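Local atomic coordinates of 2-C-methyl-D-erythritol 4-phosphate cytidylyltransferase (Thermus thermophilus HB8, PDB entry 2PX7), a protein that probably catalyses the formation of 4-diphosphocytidyl-2-C-methyl-D-erythritol from CTP and 2-C-methyl-D-erythritol 4-phosphate, a step of isoprenoid biosynthesis. Residues Gly172-Leu177 against Leu202-Ala207; Trp57-Phe62 against Leu82-Leu87. All blocks are in the same frame, centred on the assembly; numbering follows the deposited sequence.

Contact 1 (Gly172-Leu177 against Leu202-Ala207); sequences GFFTAL and LGYPVA
The Tyr204 ring has Leu177 on one face and Pro205 on the other. Leu177 CD2 stands over the ring centre, 3.5 Å from the centroid and 12° off the normal, a CH-pi contact. Pro205 CD lies near the rim of the opposite face. At the phenol end Tyr204 OH comes obliquely to the Phe174 ring, 4.0 Å from Phe174 CE2, and the two side chains cross at about a right angle. The hydroxyl's hydrogen bond is with Ser134 O, outside the two segments, and it holds that end of the ring. Leu177 has CG anti to its N (chi1 173°), which sends both methyls across to the ring. Leu177 CD1 lies 3.7 Å from Tyr204 CD1 and 3.9 Å from Leu202 CD1. A serine here in place of the tyrosine would probably leave both Leu177 methyls without the ring they pack on, and Ser134 O without its bond to the phenol hydroxyl. Gly203 closes helix 195-201 in a Schellman motif. The contact thus joins the start of helix 175-188, where Phe174 is the N-cap residue, to the loop between helix 195-201 and strand 207-210. Val199 of helix 195-201 and Ala136 of strand 136-142 also touch Tyr204.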
# COMPACT_ATOMS: atom_id res chain seq x y z
N GLY A 172 -5.84 -6.46 18.25
CA GLY A 172 -6.70 -6.71 19.42
C GLY A 172 -6.28 -7.97 20.15
O GLY A 172 -5.95 -8.95 19.53
N PHE A 173 -6.30 -7.93 21.47
CA PHE A 173 -5.84 -9.07 22.27
C PHE A 173 -6.61 -9.13 23.57
O PHE A 173 -7.07 -8.09 24.05
CB PHE A 173 -4.33 -8.94 22.59
CG PHE A 173 -3.45 -8.78 21.37
CD1 PHE A 173 -3.04 -9.89 20.64
CD2 PHE A 173 -3.03 -7.53 20.97
CE1 PHE A 173 -2.24 -9.75 19.48
CE2 PHE A 173 -2.23 -7.37 19.83
CZ PHE A 173 -1.85 -8.49 19.08
N PHE A 174 -6.74 -10.33 24.13
CA PHE A 174 -6.99 -10.43 25.58
C PHE A 174 -5.80 -9.73 26.27
O PHE A 174 -4.64 -10.01 25.96
CB PHE A 174 -7.09 -11.89 26.06
CG PHE A 174 -8.22 -12.68 25.43
CD1 PHE A 174 -9.41 -12.05 25.02
CD2 PHE A 174 -8.12 -14.06 25.28
CE1 PHE A 174 -10.45 -12.79 24.46
CE2 PHE A 174 -9.16 -14.81 24.69
CZ PHE A 174 -10.32 -14.17 24.30
N THR A 175 -6.09 -8.82 27.19
CA THR A 175 -5.05 -8.07 27.93
C THR A 175 -4.06 -9.01 28.64
O THR A 175 -2.85 -8.81 28.57
CB THR A 175 -5.71 -7.13 28.96
OG1 THR A 175 -6.74 -6.39 28.29
CG2 THR A 175 -4.69 -6.16 29.56
N ALA A 176 -4.60 -10.04 29.28
CA ALA A 176 -3.79 -11.06 29.97
C ALA A 176 -2.83 -11.80 29.03
O ALA A 176 -1.72 -12.17 29.41
CB ALA A 176 -4.70 -12.06 30.64
N LEU A 177 -3.26 -12.02 27.79
CA LEU A 177 -2.42 -12.70 26.83
C LEU A 177 -1.27 -11.79 26.39
O LEU A 177 -0.13 -12.22 26.33
CB LEU A 177 -3.26 -13.16 25.63
CG LEU A 177 -2.49 -13.75 24.45
CD1 LEU A 177 -1.77 -15.08 24.82
CD2 LEU A 177 -3.44 -13.94 23.28
N LEU A 202 4.71 -17.02 21.83
CA LEU A 202 4.16 -17.86 22.89
C LEU A 202 3.63 -19.20 22.41
O LEU A 202 3.47 -20.13 23.18
CB LEU A 202 3.03 -17.10 23.63
CG LEU A 202 3.38 -16.05 24.68
CD1 LEU A 202 2.08 -15.43 25.21
CD2 LEU A 202 4.18 -16.63 25.86
N GLY A 203 3.34 -19.31 21.12
CA GLY A 203 2.67 -20.48 20.61
C GLY A 203 1.18 -20.22 20.48
O GLY A 203 0.41 -21.15 20.25
N TYR A 204 0.77 -18.95 20.63
CA TYR A 204 -0.66 -18.60 20.55
C TYR A 204 -1.07 -18.19 19.11
O TYR A 204 -0.42 -17.33 18.50
CB TYR A 204 -1.02 -17.48 21.54
CG TYR A 204 -2.52 -17.35 21.81
CD1 TYR A 204 -3.10 -17.95 22.93
CD2 TYR A 204 -3.36 -16.63 20.95
CE1 TYR A 204 -4.46 -17.85 23.19
CE2 TYR A 204 -4.74 -16.53 21.19
CZ TYR A 204 -5.27 -17.14 22.32
OH TYR A 204 -6.60 -17.06 22.60
N PRO A 205 -2.16 -18.78 18.59
CA PRO A 205 -2.63 -18.48 17.22
C PRO A 205 -3.15 -17.04 17.09
O PRO A 205 -3.91 -16.57 17.92
CB PRO A 205 -3.77 -19.49 17.01
CG PRO A 205 -4.29 -19.76 18.43
CD PRO A 205 -3.04 -19.76 19.27
N VAL A 206 -2.73 -16.35 16.05
CA VAL A 206 -3.20 -14.98 15.85
C VAL A 206 -4.09 -14.93 14.61
O VAL A 206 -3.62 -15.18 13.51
CB VAL A 206 -2.04 -13.97 15.74
CG1 VAL A 206 -2.56 -12.55 15.53
CG2 VAL A 206 -1.13 -14.06 16.99
N ALA A 207 -5.36 -14.61 14.80
CA ALA A 207 -6.32 -14.55 13.72
C ALA A 207 -6.16 -13.28 12.90
O ALA A 207 -5.68 -12.25 13.39
CB ALA A 207 -7.75 -14.66 14.26

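Contact 2 (Trp57-Phe62 against Leu82-Leu87); sequences WTLAAF and LGAVFL
Leu59 meets Leu82 and Ala84 with no hydrogen bond between the segments; the shortest sound polar bond here is inside the helix, from Phe62 N to Thr58 O, 3.1 Å. It belongs to the last turn of helix 54-61, and Phe62 is the first residue to leave helical angles. Leu59 carries the contact with its two methyls. Leu59 CD1 reaches Leu82 CB at 3.7 Å and Leu82 CD1 at 3.8 Å, while the two leucine side chains cross at about a right angle. The other branch, Leu59 CD2, comes to Ala84 CB at 4.1 Å. With Leu59 CG anti to the carbonyl carbon (chi1 -67°) and the chain then extended (chi2 -174°), one methyl meets each partner. Between them Gly83 is the centre of an inverse gamma turn, in which Ala84 N gives a weak bond to Leu82 O. With this bend, Leu82 and Ala84, on either side of the glycine in sequence, both touch Leu59. Leu55, one turn earlier in the helix, touches Leu82 and Phe86, and Leu59 also rests on Val68 of strand 67-72. The contact therefore ties the helix end to the loop that leads into the outer strand 85-88. The contact between the segments is apolar: it depends on the fit of methyl and methylene groups and has no polar bond to set its direction.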
# COMPACT_ATOMS: atom_id res chain seq x y z
N TRP A 57 -6.85 12.77 15.66
CA TRP A 57 -7.44 11.78 14.76
C TRP A 57 -7.66 10.42 15.43
O TRP A 57 -8.76 9.89 15.36
CB TRP A 57 -6.63 11.61 13.46
CG TRP A 57 -6.76 12.74 12.48
CD1 TRP A 57 -5.79 13.66 12.16
CD2 TRP A 57 -7.90 13.07 11.67
NE1 TRP A 57 -6.27 14.54 11.22
CE2 TRP A 57 -7.55 14.20 10.89
CE3 TRP A 57 -9.18 12.52 11.53
CZ2 TRP A 57 -8.45 14.80 9.98
CZ3 TRP A 57 -10.08 13.12 10.63
CH2 TRP A 57 -9.70 14.25 9.86
N THR A 58 -6.64 9.84 16.09
CA THR A 58 -6.88 8.51 16.70
C THR A 58 -7.85 8.58 17.86
O THR A 58 -8.66 7.69 18.03
CB THR A 58 -5.60 7.64 17.08
OG1 THR A 58 -5.21 7.87 18.44
CG2 THR A 58 -4.46 7.83 16.14
N LEU A 59 -7.80 9.65 18.65
CA LEU A 59 -8.73 9.81 19.77
C LEU A 59 -10.19 9.87 19.34
O LEU A 59 -11.07 9.37 20.04
CB LEU A 59 -8.36 11.00 20.67
CG LEU A 59 -7.05 10.85 21.45
CD1 LEU A 59 -6.84 11.99 22.42
CD2 LEU A 59 -6.99 9.51 22.19
N ALA A 60 -10.45 10.49 18.18
CA ALA A 60 -11.77 10.47 17.55
C ALA A 60 -12.19 9.07 17.09
O ALA A 60 -13.33 8.66 17.30
CB ALA A 60 -11.83 11.47 16.38
N ALA A 61 -11.26 8.33 16.48
CA ALA A 61 -11.52 6.95 16.03
C ALA A 61 -11.88 5.98 17.16
O ALA A 61 -12.64 5.01 16.95
CB ALA A 61 -10.35 6.41 15.22
N PHE A 62 -11.36 6.24 18.36
CA PHE A 62 -11.62 5.39 19.51
C PHE A 62 -12.46 6.08 20.60
O PHE A 62 -12.35 5.75 21.78
CB PHE A 62 -10.28 4.87 20.08
CG PHE A 62 -9.53 3.97 19.13
CD1 PHE A 62 -9.90 2.65 18.96
CD2 PHE A 62 -8.46 4.46 18.40
CE1 PHE A 62 -9.19 1.82 18.09
CE2 PHE A 62 -7.76 3.64 17.52
CZ PHE A 62 -8.13 2.31 17.37
N LEU A 82 -8.57 16.26 26.43
CA LEU A 82 -8.88 15.12 25.58
C LEU A 82 -9.29 13.96 26.46
O LEU A 82 -8.97 13.93 27.65
CB LEU A 82 -7.66 14.75 24.73
CG LEU A 82 -6.96 15.90 23.99
CD1 LEU A 82 -5.63 15.42 23.43
CD2 LEU A 82 -7.84 16.47 22.87
N GLY A 83 -10.03 13.01 25.91
CA GLY A 83 -10.46 11.87 26.71
C GLY A 83 -9.42 10.76 26.63
O GLY A 83 -9.59 9.81 25.83
N ALA A 84 -8.36 10.90 27.43
CA ALA A 84 -7.24 9.95 27.45
C ALA A 84 -6.34 10.15 28.69
O ALA A 84 -6.25 11.25 29.22
CB ALA A 84 -6.40 10.06 26.18
N VAL A 85 -5.69 9.07 29.12
CA VAL A 85 -4.66 9.14 30.17
C VAL A 85 -3.27 9.01 29.52
O VAL A 85 -3.07 8.17 28.66
CB VAL A 85 -4.92 8.08 31.28
CG1 VAL A 85 -3.72 7.95 32.23
CG2 VAL A 85 -6.21 8.43 32.06
N PHE A 86 -2.35 9.89 29.92
CA PHE A 86 -1.02 9.98 29.30
C PHE A 86 0.11 9.50 30.21
O PHE A 86 0.07 9.73 31.42
CB PHE A 86 -0.74 11.41 28.86
CG PHE A 86 -1.67 11.92 27.79
CD1 PHE A 86 -1.32 11.82 26.45
CD2 PHE A 86 -2.90 12.47 28.13
CE1 PHE A 86 -2.19 12.27 25.45
CE2 PHE A 86 -3.79 12.94 27.15
CZ PHE A 86 -3.43 12.83 25.80
N LEU A 87 1.10 8.84 29.63
CA LEU A 87 2.32 8.45 30.34
C LEU A 87 3.51 8.69 29.41
O LEU A 87 3.32 8.95 28.21
CB LEU A 87 2.32 6.97 30.75
CG LEU A 87 1.19 5.95 30.73
CD1 LEU A 87 1.73 4.61 31.20
CD2 LEU A 87 0.01 6.34 31.62

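Both contacts reach the same mixed sheet, in the Rossmann-like core of this nucleotidyltransferase fold. Contact 2 lies by strand 85-88, at one border of the sheet within the chain. Contact 1 lies by strand 165-174 and runs to strand 207-210 at the other border. Their centres are 24 Å apart, their nearest atoms are about 9 Å apart, and they do not touch. Neither lies at the sites predicted to stabilise the transition state (Arg38, Lys44) or to position the substrate MEP (Arg161, Lys217). They differ in the assembly: Val206, in segment 202-207, packs on Tyr155 of the second subunit and makes backbone hydrogen bonds to that subunit, while no other chain touches the segments of contact 2.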